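Local coordinates for soluble lytic murein transglycosylase (Escherichia coli, PDB 1QSA), which cleaves the glycosidic bonds between N-acetylmuramic acid and N-acetylglucosamine in peptidoglycan, forming a 1,6-anhydro bond in the N-acetylmuramic acid residue, at residues D397-V408 and W428-A438; S492-A502 and L520-T531. All blocks are in the same frame, centred on the assembly; numbering follows the deposited sequence. Where two conformers were deposited one is given.

Interaction 1 of 2, residues D397-V408 and W428-A438. With SO4 (sulfate ion), chain E.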
loop_
_atom_site.group_PDB
_atom_site.type_symbol
_atom_site.label_atom_id
_atom_site.label_comp_id
_atom_site.label_asym_id
_atom_site.label_seq_id
_atom_site.Cartn_x
_atom_site.Cartn_y
_atom_site.Cartn_z
ATOM N N ASP A 397 2.398 -7.863 -18.441
ATOM C CA ASP A 397 3.068 -7.805 -17.153
ATOM C C ASP A 397 2.236 -8.137 -15.921
ATOM O O ASP A 397 2.752 -8.765 -15.003
ATOM C CB ASP A 397 3.788 -6.455 -16.969
ATOM C CG ASP A 397 4.910 -6.239 -17.991
ATOM O OD1 ASP A 397 4.605 -6.037 -19.170
ATOM O OD2 ASP A 397 6.110 -6.240 -17.626
ATOM N N ASN A 398 0.969 -7.728 -15.880
ATOM C CA ASN A 398 0.167 -8.032 -14.698
ATOM C C ASN A 398 -0.123 -9.531 -14.590
ATOM O O ASN A 398 -0.117 -10.096 -13.491
ATOM C CB ASN A 398 -1.150 -7.249 -14.706
ATOM C CG ASN A 398 -0.943 -5.757 -14.517
ATOM O OD1 ASN A 398 -0.050 -5.335 -13.786
ATOM N ND2 ASN A 398 -1.753 -4.951 -15.199
ATOM N N THR A 399 -0.338 -10.165 -15.746
ATOM C CA THR A 399 -0.625 -11.601 -15.809
ATOM C C THR A 399 0.657 -12.371 -15.447
ATOM O O THR A 399 0.620 -13.346 -14.688
ATOM C CB THR A 399 -1.149 -12.000 -17.213
ATOM O OG1 THR A 399 -2.272 -11.160 -17.542
ATOM C CG2 THR A 399 -1.613 -13.479 -17.233
ATOM N N ALA A 400 1.788 -11.887 -15.948
ATOM C CA ALA A 400 3.078 -12.503 -15.645
ATOM C C ALA A 400 3.390 -12.373 -14.145
ATOM O O ALA A 400 3.954 -13.292 -13.560
ATOM C CB ALA A 400 4.180 -11.845 -16.463
ATOM N N ARG A 401 3.062 -11.222 -13.543
ATOM C CA ARG A 401 3.316 -11.010 -12.109
ATOM C C ARG A 401 2.670 -12.118 -11.252
ATOM O O ARG A 401 3.285 -12.627 -10.314
ATOM C CB ARG A 401 2.821 -9.627 -11.668
ATOM C CG ARG A 401 2.954 -9.391 -10.171
ATOM C CD ARG A 401 2.451 -8.015 -9.750
ATOM N NE ARG A 401 2.488 -7.913 -8.293
ATOM C CZ ARG A 401 3.576 -7.609 -7.587
ATOM N NH1 ARG A 401 4.716 -7.307 -8.197
ATOM N NH2 ARG A 401 3.513 -7.568 -6.266
ATOM N N SER A 402 1.439 -12.507 -11.596
ATOM C CA SER A 402 0.735 -13.558 -10.860
ATOM C C SER A 402 1.438 -14.902 -10.996
ATOM O O SER A 402 1.516 -15.670 -10.033
ATOM C CB SER A 402 -0.710 -13.664 -11.337
ATOM O OG SER A 402 -1.361 -12.427 -11.120
ATOM N N GLU A 403 1.899 -15.216 -12.207
ATOM C CA GLU A 403 2.632 -16.464 -12.419
ATOM C C GLU A 403 3.957 -16.433 -11.659
ATOM O O GLU A 403 4.326 -17.405 -11.005
ATOM C CB GLU A 403 2.931 -16.682 -13.901
ATOM C CG GLU A 403 1.718 -17.003 -14.746
ATOM C CD GLU A 403 1.402 -18.495 -14.876
ATOM O OE1 GLU A 403 1.930 -19.345 -14.117
ATOM O OE2 GLU A 403 0.578 -18.807 -15.759
ATOM N N TRP A 404 4.670 -15.311 -11.761
ATOM C CA TRP A 404 5.963 -15.159 -11.100
ATOM C C TRP A 404 5.807 -15.297 -9.587
ATOM O O TRP A 404 6.656 -15.901 -8.919
ATOM C CB TRP A 404 6.573 -13.799 -11.455
ATOM C CG TRP A 404 8.019 -13.631 -11.082
ATOM C CD1 TRP A 404 8.533 -12.758 -10.167
ATOM C CD2 TRP A 404 9.148 -14.273 -11.700
ATOM N NE1 TRP A 404 9.914 -12.806 -10.183
ATOM C CE2 TRP A 404 10.318 -13.725 -11.114
ATOM C CE3 TRP A 404 9.284 -15.244 -12.702
ATOM C CZ2 TRP A 404 11.609 -14.118 -11.500
ATOM C CZ3 TRP A 404 10.567 -15.633 -13.088
ATOM C CH2 TRP A 404 11.712 -15.069 -12.486
ATOM N N ALA A 405 4.703 -14.767 -9.064
ATOM C CA ALA A 405 4.432 -14.812 -7.631
ATOM C C ALA A 405 4.407 -16.256 -7.144
ATOM O O ALA A 405 4.947 -16.561 -6.085
ATOM C CB ALA A 405 3.111 -14.114 -7.315
ATOM N N ASN A 406 3.793 -17.145 -7.926
ATOM C CA ASN A 406 3.732 -18.565 -7.567
ATOM C C ASN A 406 5.103 -19.209 -7.649
ATOM O O ASN A 406 5.452 -20.041 -6.823
ATOM C CB ASN A 406 2.810 -19.332 -8.521
ATOM C CG ASN A 406 1.355 -19.095 -8.247
ATOM O OD1 ASN A 406 0.989 -18.527 -7.221
ATOM N ND2 ASN A 406 0.500 -19.564 -9.156
ATOM N N LEU A 407 5.867 -18.836 -8.669
ATOM C CA LEU A 407 7.192 -19.395 -8.875
ATOM C C LEU A 407 8.199 -19.040 -7.764
ATOM O O LEU A 407 8.952 -19.904 -7.305
ATOM C CB LEU A 407 7.699 -18.964 -10.259
ATOM C CG LEU A 407 8.812 -19.739 -10.963
ATOM C CD1 LEU A 407 8.558 -21.238 -10.903
ATOM C CD2 LEU A 407 8.881 -19.265 -12.410
ATOM N N VAL A 408 8.150 -17.811 -7.257
ATOM C CA VAL A 408 9.092 -17.387 -6.216
ATOM C C VAL A 408 8.641 -17.714 -4.791
ATOM O O VAL A 408 9.452 -17.767 -3.871
ATOM C CB VAL A 408 9.414 -15.868 -6.324
ATOM C CG1 VAL A 408 9.932 -15.549 -7.707
ATOM C CG2 VAL A 408 8.179 -15.026 -6.030
ATOM N N TRP A 428 13.514 -8.575 -17.642
ATOM C CA TRP A 428 12.154 -8.615 -17.078
ATOM C C TRP A 428 12.362 -7.841 -15.765
ATOM O O TRP A 428 12.416 -8.423 -14.670
ATOM C CB TRP A 428 11.729 -10.053 -16.773
ATOM C CG TRP A 428 11.621 -10.959 -17.990
ATOM C CD1 TRP A 428 11.510 -10.583 -19.297
ATOM C CD2 TRP A 428 11.592 -12.393 -17.977
ATOM N NE1 TRP A 428 11.408 -11.701 -20.105
ATOM C CE2 TRP A 428 11.456 -12.822 -19.319
ATOM C CE3 TRP A 428 11.669 -13.357 -16.962
ATOM C CZ2 TRP A 428 11.396 -14.185 -19.673
ATOM C CZ3 TRP A 428 11.610 -14.715 -17.314
ATOM C CH2 TRP A 428 11.475 -15.106 -18.664
ATOM N N TRP A 429 12.501 -6.522 -15.901
ATOM C CA TRP A 429 12.820 -5.639 -14.766
ATOM C C TRP A 429 11.855 -5.735 -13.599
ATOM O O TRP A 429 12.285 -5.787 -12.435
ATOM C CB TRP A 429 12.950 -4.193 -15.238
ATOM C CG TRP A 429 13.771 -4.047 -16.504
ATOM C CD1 TRP A 429 13.363 -3.475 -17.677
ATOM C CD2 TRP A 429 15.141 -4.430 -16.695
ATOM N NE1 TRP A 429 14.400 -3.464 -18.576
ATOM C CE2 TRP A 429 15.502 -4.039 -18.001
ATOM C CE3 TRP A 429 16.098 -5.065 -15.887
ATOM C CZ2 TRP A 429 16.784 -4.251 -18.524
ATOM C CZ3 TRP A 429 17.389 -5.281 -16.414
ATOM C CH2 TRP A 429 17.712 -4.870 -17.719
ATOM N N ASP A 430 10.557 -5.703 -13.900
ATOM C CA ASP A 430 9.571 -5.834 -12.829
ATOM C C ASP A 430 9.668 -7.172 -12.083
ATOM O O ASP A 430 9.565 -7.219 -10.853
ATOM C CB ASP A 430 8.133 -5.544 -13.303
ATOM C CG ASP A 430 7.755 -6.219 -14.605
ATOM O OD1 ASP A 430 8.478 -7.084 -15.142
ATOM O OD2 ASP A 430 6.690 -5.841 -15.126
ATOM N N LEU A 431 9.891 -8.261 -12.815
ATOM C CA LEU A 431 10.015 -9.566 -12.180
ATOM C C LEU A 431 11.268 -9.647 -11.317
ATOM O O LEU A 431 11.261 -10.279 -10.264
ATOM C CB LEU A 431 9.992 -10.689 -13.231
ATOM C CG LEU A 431 8.733 -10.670 -14.108
ATOM C CD1 LEU A 431 8.717 -11.922 -15.010
ATOM C CD2 LEU A 431 7.478 -10.642 -13.213
ATOM N N SER A 432 12.339 -8.999 -11.760
ATOM C CA SER A 432 13.580 -8.974 -10.991
ATOM C C SER A 432 13.305 -8.312 -9.638
ATOM O O SER A 432 13.627 -8.875 -8.594
ATOM C CB SER A 432 14.663 -8.199 -11.758
ATOM O OG SER A 432 15.857 -8.054 -10.999
ATOM N N VAL A 433 12.654 -7.147 -9.654
ATOM C CA VAL A 433 12.352 -6.450 -8.388
ATOM C C VAL A 433 11.405 -7.296 -7.522
ATOM O O VAL A 433 11.609 -7.464 -6.311
ATOM C CB VAL A 433 11.726 -5.033 -8.636
ATOM C CG1 VAL A 433 11.271 -4.420 -7.305
ATOM C CG2 VAL A 433 12.749 -4.090 -9.300
ATOM N N GLN A 434 10.408 -7.902 -8.159
ATOM C CA GLN A 434 9.437 -8.723 -7.442
ATOM C C GLN A 434 10.088 -9.890 -6.697
ATOM O O GLN A 434 9.704 -10.208 -5.566
ATOM C CB GLN A 434 8.370 -9.213 -8.428
ATOM C CG GLN A 434 7.181 -9.921 -7.786
ATOM C CD GLN A 434 6.209 -10.487 -8.808
ATOM O OE1 GLN A 434 6.196 -10.077 -9.965
ATOM N NE2 GLN A 434 5.372 -11.422 -8.372
ATOM N N ALA A 435 11.079 -10.519 -7.326
ATOM C CA ALA A 435 11.784 -11.636 -6.709
ATOM C C ALA A 435 12.637 -11.148 -5.535
ATOM O O ALA A 435 12.742 -11.845 -4.521
ATOM C CB ALA A 435 12.645 -12.354 -7.729
ATOM N N THR A 436 13.249 -9.966 -5.647
ATOM C CA THR A 436 14.049 -9.483 -4.517
ATOM C C THR A 436 13.150 -9.209 -3.311
ATOM O O THR A 436 13.554 -9.423 -2.174
ATOM C CB THR A 436 14.891 -8.211 -4.842
ATOM O OG1 THR A 436 14.031 -7.095 -5.116
ATOM C CG2 THR A 436 15.807 -8.458 -6.034
ATOM N N ILE A 437 11.915 -8.784 -3.568
ATOM C CA ILE A 437 10.982 -8.506 -2.483
ATOM C C ILE A 437 10.530 -9.815 -1.835
ATOM O O ILE A 437 10.544 -9.938 -0.611
ATOM C CB ILE A 437 9.781 -7.678 -2.970
ATOM C CG1 ILE A 437 10.262 -6.284 -3.354
ATOM C CG2 ILE A 437 8.698 -7.588 -1.889
ATOM C CD1 ILE A 437 9.229 -5.452 -4.110
ATOM N N ALA A 438 10.192 -10.810 -2.655
ATOM C CA ALA A 438 9.770 -12.112 -2.136
ATOM C C ALA A 438 10.846 -12.765 -1.269
ATOM O O ALA A 438 10.538 -13.359 -0.235
ATOM C CB ALA A 438 9.404 -13.052 -3.294
HETATM S S SO4 E . -1.712 -7.449 -18.359
HETATM O O1 SO4 E . -1.972 -7.239 -19.793
HETATM O O2 SO4 E . -1.054 -8.741 -18.133
HETATM O O3 SO4 E . -0.836 -6.366 -17.868
HETATM O O4 SO4 E . -3.006 -7.451 -17.646
HETATM O O HOH W 1 5.324 -8.371 -14.255
HETATM O O HOH W 2 6.122 -7.668 -11.210
#
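W404 and Q434 both place CG anti to the backbone N, with chi1 at -168° and -172°. These torsions send the indole and the extended amide chain past each other between the two helices, in opposite directions. The amide meets the indole at its edge. Q434 CD is 3.5 Å from W404 CD1, and the two planes are turned 71° apart. L431 lies over one face of the indole. Its CB makes a CH-pi contact 3.7 Å from the centroid of the five-membered ring, and its CD2 packs on W404 CG. V408 CG1, from W404's own helix, lies over the opposite face. W404 NE1 also gives a weak, bent hydrogen bond to L431 O at 2.9 Å. With an alanine here, the space between L431, V408 and A435 would probably be left unfilled, and L431 O would lose the weak indole bond and keep A435 N.

The Q434 amide is held in its rotation. Q434 NE2 donates a nearly straight hydrogen bond to R401 O at 3.1 Å, in the plane of its own amide. That carbonyl also accepts a hydrogen bond from A405 N, from the other face of its plane. Q434 OE1 takes a hydrogen from water 2 and rests 3.3 Å from R401 CG. The R401 guanidinium turns a face to the same amide.

Nearer the helix starts, D397 OD2 and D430 OD2 approach to 2.6 Å. At the far end V408 CG2 touches A438 CB at 3.6 Å. A sulfate ion sits at the N-terminus of helix 397-408, held by N398 N, T399 N and T399 OG1.

Helix 413-425 packs on W404, L431 and A435. Three successive, closely packed helices of this kind fit the all-helical, TPR-related L domain of the alpha-superhelix.

Interaction 2 of 2, residues S492-A502 and L520-T531. With SO4 (sulfate ion), chain J.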
loop_
_atom_site.group_PDB
_atom_site.type_symbol
_atom_site.label_atom_id
_atom_site.label_comp_id
_atom_site.label_asym_id
_atom_site.label_seq_id
_atom_site.Cartn_x
_atom_site.Cartn_y
_atom_site.Cartn_z
ATOM N N SER A 492 -1.462 5.514 -13.312
ATOM C CA SER A 492 -1.067 4.536 -14.308
ATOM C C SER A 492 0.385 4.438 -14.739
ATOM O O SER A 492 1.070 5.452 -14.910
ATOM C CB SER A 492 -1.909 4.742 -15.567
ATOM O OG SER A 492 -3.292 4.557 -15.302
ATOM N N GLY A 493 0.806 3.197 -14.968
ATOM C CA GLY A 493 2.123 2.942 -15.510
ATOM C C GLY A 493 3.373 3.187 -14.708
ATOM O O GLY A 493 3.327 3.360 -13.490
ATOM N N LEU A 494 4.479 3.301 -15.446
ATOM C CA LEU A 494 5.810 3.425 -14.854
ATOM C C LEU A 494 5.986 4.532 -13.857
ATOM O O LEU A 494 6.590 4.323 -12.809
ATOM C CB LEU A 494 6.883 3.543 -15.941
ATOM C CG LEU A 494 7.118 2.295 -16.811
ATOM C CD1 LEU A 494 8.095 2.659 -17.929
ATOM C CD2 LEU A 494 7.634 1.112 -15.971
ATOM N N MET A 495 5.397 5.687 -14.150
ATOM C CA MET A 495 5.529 6.830 -13.252
ATOM C C MET A 495 4.231 7.166 -12.520
ATOM O O MET A 495 4.111 8.228 -11.905
ATOM C CB MET A 495 6.122 8.023 -14.012
ATOM C CG MET A 495 7.510 7.680 -14.564
ATOM S SD MET A 495 8.346 9.026 -15.399
ATOM C CE MET A 495 8.763 10.077 -13.984
ATOM N N GLN A 496 3.293 6.210 -12.554
ATOM C CA GLN A 496 2.008 6.315 -11.859
ATOM C C GLN A 496 1.341 7.668 -12.043
ATOM O O GLN A 496 1.044 8.393 -11.084
ATOM C CB GLN A 496 2.200 5.957 -10.378
ATOM C CG GLN A 496 2.432 4.444 -10.153
ATOM C CD GLN A 496 1.167 3.651 -10.389
ATOM O OE1 GLN A 496 0.293 3.586 -9.522
ATOM N NE2 GLN A 496 1.037 3.082 -11.577
ATOM N N ILE A 497 1.116 7.979 -13.309
ATOM C CA ILE A 497 0.522 9.236 -13.732
ATOM C C ILE A 497 -1.000 9.189 -13.667
ATOM O O ILE A 497 -1.621 8.270 -14.198
ATOM C CB ILE A 497 0.957 9.549 -15.178
ATOM C CG1 ILE A 497 2.491 9.612 -15.265
ATOM C CG2 ILE A 497 0.418 10.914 -15.602
ATOM C CD1 ILE A 497 3.001 9.670 -16.706
ATOM N N MET A 498 -1.587 10.177 -12.983
ATOM C CA MET A 498 -3.048 10.288 -12.875
ATOM C C MET A 498 -3.563 10.887 -14.196
ATOM O O MET A 498 -2.887 11.704 -14.819
ATOM C CB MET A 498 -3.427 11.195 -11.696
ATOM C CG MET A 498 -3.189 10.572 -10.310
ATOM S SD MET A 498 -4.320 9.228 -9.957
ATOM C CE MET A 498 -5.855 10.144 -9.639
ATOM N N PRO A 499 -4.757 10.471 -14.650
ATOM C CA PRO A 499 -5.327 10.986 -15.902
ATOM C C PRO A 499 -5.392 12.513 -15.931
ATOM O O PRO A 499 -5.049 13.128 -16.933
ATOM C CB PRO A 499 -6.721 10.352 -15.930
ATOM C CG PRO A 499 -6.492 9.033 -15.229
ATOM C CD PRO A 499 -5.608 9.416 -14.066
ATOM N N GLY A 500 -5.781 13.121 -14.811
ATOM C CA GLY A 500 -5.868 14.577 -14.743
ATOM C C GLY A 500 -4.508 15.232 -14.932
ATOM O O GLY A 500 -4.369 16.215 -15.662
ATOM N N THR A 501 -3.495 14.666 -14.276
ATOM C CA THR A 501 -2.131 15.160 -14.385
ATOM C C THR A 501 -1.628 15.048 -15.823
ATOM O O THR A 501 -0.966 15.958 -16.321
ATOM C CB THR A 501 -1.195 14.360 -13.490
ATOM O OG1 THR A 501 -1.700 14.391 -12.152
ATOM C CG2 THR A 501 0.207 14.951 -13.527
ATOM N N ALA A 502 -1.920 13.922 -16.474
ATOM C CA ALA A 502 -1.498 13.712 -17.861
ATOM C C ALA A 502 -2.098 14.785 -18.773
ATOM O O ALA A 502 -1.396 15.421 -19.563
ATOM C CB ALA A 502 -1.905 12.305 -18.339
ATOM N N LEU A 520 -1.238 5.622 -21.186
ATOM C CA LEU A 520 -0.293 5.716 -20.070
ATOM C C LEU A 520 0.341 4.351 -19.758
ATOM O O LEU A 520 1.352 4.273 -19.065
ATOM C CB LEU A 520 -0.974 6.319 -18.831
ATOM C CG LEU A 520 -1.465 7.763 -19.023
ATOM C CD1 LEU A 520 -2.203 8.239 -17.772
ATOM C CD2 LEU A 520 -0.248 8.677 -19.309
ATOM N N LEU A 521 -0.240 3.277 -20.293
ATOM C CA LEU A 521 0.316 1.947 -20.091
ATOM C C LEU A 521 1.457 1.629 -21.061
ATOM O O LEU A 521 2.094 0.580 -20.952
ATOM C CB LEU A 521 -0.782 0.880 -20.168
ATOM C CG LEU A 521 -1.904 1.033 -19.140
ATOM C CD1 LEU A 521 -2.868 -0.142 -19.279
ATOM C CD2 LEU A 521 -1.357 1.099 -17.728
ATOM N N ASP A 522 1.690 2.515 -22.028
ATOM C CA ASP A 522 2.788 2.360 -22.974
ATOM C C ASP A 522 4.030 3.003 -22.327
ATOM O O ASP A 522 4.016 4.192 -22.012
ATOM C CB ASP A 522 2.461 3.083 -24.284
ATOM C CG ASP A 522 3.646 3.142 -25.217
ATOM O OD1 ASP A 522 4.134 2.059 -25.604
ATOM O OD2 ASP A 522 4.111 4.266 -25.539
ATOM N N PRO A 523 5.131 2.247 -22.185
ATOM C CA PRO A 523 6.339 2.814 -21.562
ATOM C C PRO A 523 6.810 4.185 -22.077
ATOM O O PRO A 523 6.989 5.116 -21.288
ATOM C CB PRO A 523 7.384 1.722 -21.792
ATOM C CG PRO A 523 6.565 0.455 -21.717
ATOM C CD PRO A 523 5.333 0.823 -22.525
ATOM N N GLU A 524 7.014 4.317 -23.386
ATOM C CA GLU A 524 7.464 5.590 -23.935
ATOM C C GLU A 524 6.509 6.753 -23.655
ATOM O O GLU A 524 6.949 7.833 -23.268
ATOM C CB GLU A 524 7.738 5.469 -25.440
ATOM C CG GLU A 524 8.250 6.779 -26.041
ATOM C CD GLU A 524 8.935 6.602 -27.398
ATOM O OE1 GLU A 524 8.934 5.478 -27.948
ATOM O OE2 GLU A 524 9.497 7.593 -27.910
ATOM N N THR A 525 5.212 6.534 -23.844
ATOM C CA THR A 525 4.223 7.584 -23.595
ATOM C C THR A 525 4.296 8.008 -22.122
ATOM O O THR A 525 4.319 9.202 -21.815
ATOM C CB THR A 525 2.784 7.086 -23.902
ATOM O OG1 THR A 525 2.718 6.637 -25.263
ATOM C CG2 THR A 525 1.769 8.206 -23.697
ATOM N N ASN A 526 4.356 7.015 -21.235
ATOM C CA ASN A 526 4.397 7.259 -19.801
ATOM C C ASN A 526 5.661 8.051 -19.423
ATOM O O ASN A 526 5.588 9.061 -18.729
ATOM C CB ASN A 526 4.336 5.923 -19.044
ATOM C CG ASN A 526 4.070 6.113 -17.580
ATOM O OD1 ASN A 526 4.973 6.447 -16.817
ATOM N ND2 ASN A 526 2.815 5.927 -17.171
ATOM N N ILE A 527 6.810 7.622 -19.931
ATOM C CA ILE A 527 8.073 8.308 -19.653
ATOM C C ILE A 527 8.062 9.737 -20.213
ATOM O O ILE A 527 8.531 10.660 -19.570
ATOM C CB ILE A 527 9.283 7.476 -20.181
ATOM C CG1 ILE A 527 9.437 6.211 -19.328
ATOM C CG2 ILE A 527 10.580 8.281 -20.129
ATOM C CD1 ILE A 527 10.351 5.143 -19.940
ATOM N N ASN A 528 7.476 9.918 -21.390
ATOM C CA ASN A 528 7.371 11.243 -22.014
ATOM C C ASN A 528 6.572 12.203 -21.100
ATOM O O ASN A 528 7.082 13.250 -20.658
ATOM C CB ASN A 528 6.668 11.074 -23.372
ATOM C CG ASN A 528 6.541 12.381 -24.157
ATOM O OD1 ASN A 528 7.171 13.389 -23.833
ATOM N ND2 ASN A 528 5.716 12.362 -25.199
ATOM N N ILE A 529 5.341 11.814 -20.755
ATOM C CA ILE A 529 4.484 12.665 -19.935
ATOM C C ILE A 529 4.964 12.795 -18.490
ATOM O O ILE A 529 4.916 13.883 -17.900
ATOM C CB ILE A 529 3.022 12.168 -19.998
ATOM C CG1 ILE A 529 2.528 12.285 -21.443
ATOM C CG2 ILE A 529 2.112 12.988 -19.052
ATOM C CD1 ILE A 529 1.154 11.683 -21.710
ATOM N N GLY A 530 5.500 11.703 -17.954
ATOM C CA GLY A 530 5.980 11.709 -16.581
ATOM C C GLY A 530 7.231 12.541 -16.402
ATOM O O GLY A 530 7.329 13.322 -15.443
ATOM N N THR A 531 8.202 12.401 -17.305
ATOM C CA THR A 531 9.424 13.222 -17.201
ATOM C C THR A 531 9.080 14.706 -17.384
ATOM O O THR A 531 9.717 15.577 -16.808
ATOM C CB THR A 531 10.528 12.836 -18.222
ATOM O OG1 THR A 531 10.032 12.928 -19.568
ATOM C CG2 THR A 531 11.080 11.438 -17.933
HETATM S S SO4 J . -8.221 12.418 -12.036
HETATM O O1 SO4 J . -8.994 11.168 -12.190
HETATM O O2 SO4 J . -6.815 12.186 -12.422
HETATM O O3 SO4 J . -8.811 13.475 -12.885
HETATM O O4 SO4 J . -8.261 12.847 -10.620
HETATM O O HOH W 3 3.781 2.716 -18.399
#
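N526 carries the polar part of this contact. Its OD1 accepts a hydrogen bond from M495 N at 2.8 Å. Its ND2 donates to S492 O at 2.9 Å, from above the carbonyl plane. The same ND2 donates to L520 O, here in the carbonyl plane and on a lone pair. CG of N526 is anti to the backbone N (chi1 -167°), which carries the amide out from its helix to these backbone atoms. G493 lies against the amide, and a CB there would clash with ND2.

Apolar contacts lie beside these bonds. M495 SD rests 3.8 Å from G530 CA, where the glycine offers only backbone. The I497 side chain runs past that of N526 in the opposite direction, and its CD1 lies 3.5 Å from G530 N. L494 CD1 meets I527 CD1 at 3.9 Å and also touches P523 CB. L520 packs its methyls on A502 CB, and I529 CG2 lies 3.9 Å from A502 CA.

Residues 493-499 read GLMQIMP, a signature sequence of the Slt-type domain, whose fold is related to lysozyme. G493 to Q496 form a type I beta turn. Q496 and I497 both face S492, making a G1 beta bulge. S492 and I497 exchange two backbone hydrogen bonds, and S492 O accepts from I497 N and N526 ND2 on opposite faces.

Further bonds hold the turn and the helix starts. Q496 NE2 bonds to G493 O within the turn, nearly straight and on a lone pair. Water 3 joins L494 N to L520 O. D522 is the N-cap of helix 523-540, its OD2 accepting from T525 N and T525 OG1. Farther out, Y552 OH bonds to M495 O and S479 OG to L494 O, while M495 packs on I474 and A475 of helix 468-479. A sulfate ion accepts a hydrogen bond from G500 N at the start of helix 499-509.

In the fold
Interaction 1 belongs to the L domain and interaction 2 to the Slt-type domain. They follow one another in the chain. Their centres are 21 Å apart and their nearest atoms about 6 Å apart, without touching. K484 links them: its carbonyl accepts from N398 ND2 and its NZ donates to L521 O. Of the two, interaction 2 comes close to E478, the predicted active-site residue. The side chain of M495 is about 5 Å from that of E478, against about 12 Å for D430. Interaction 2 therefore lies beside the probable catalytic site. A glycerol, probably from the crystallisation liquor, is hydrogen-bonded to M498 N and T501 OG1; a bound glycerol lies about 4 Å from the I497 side chain.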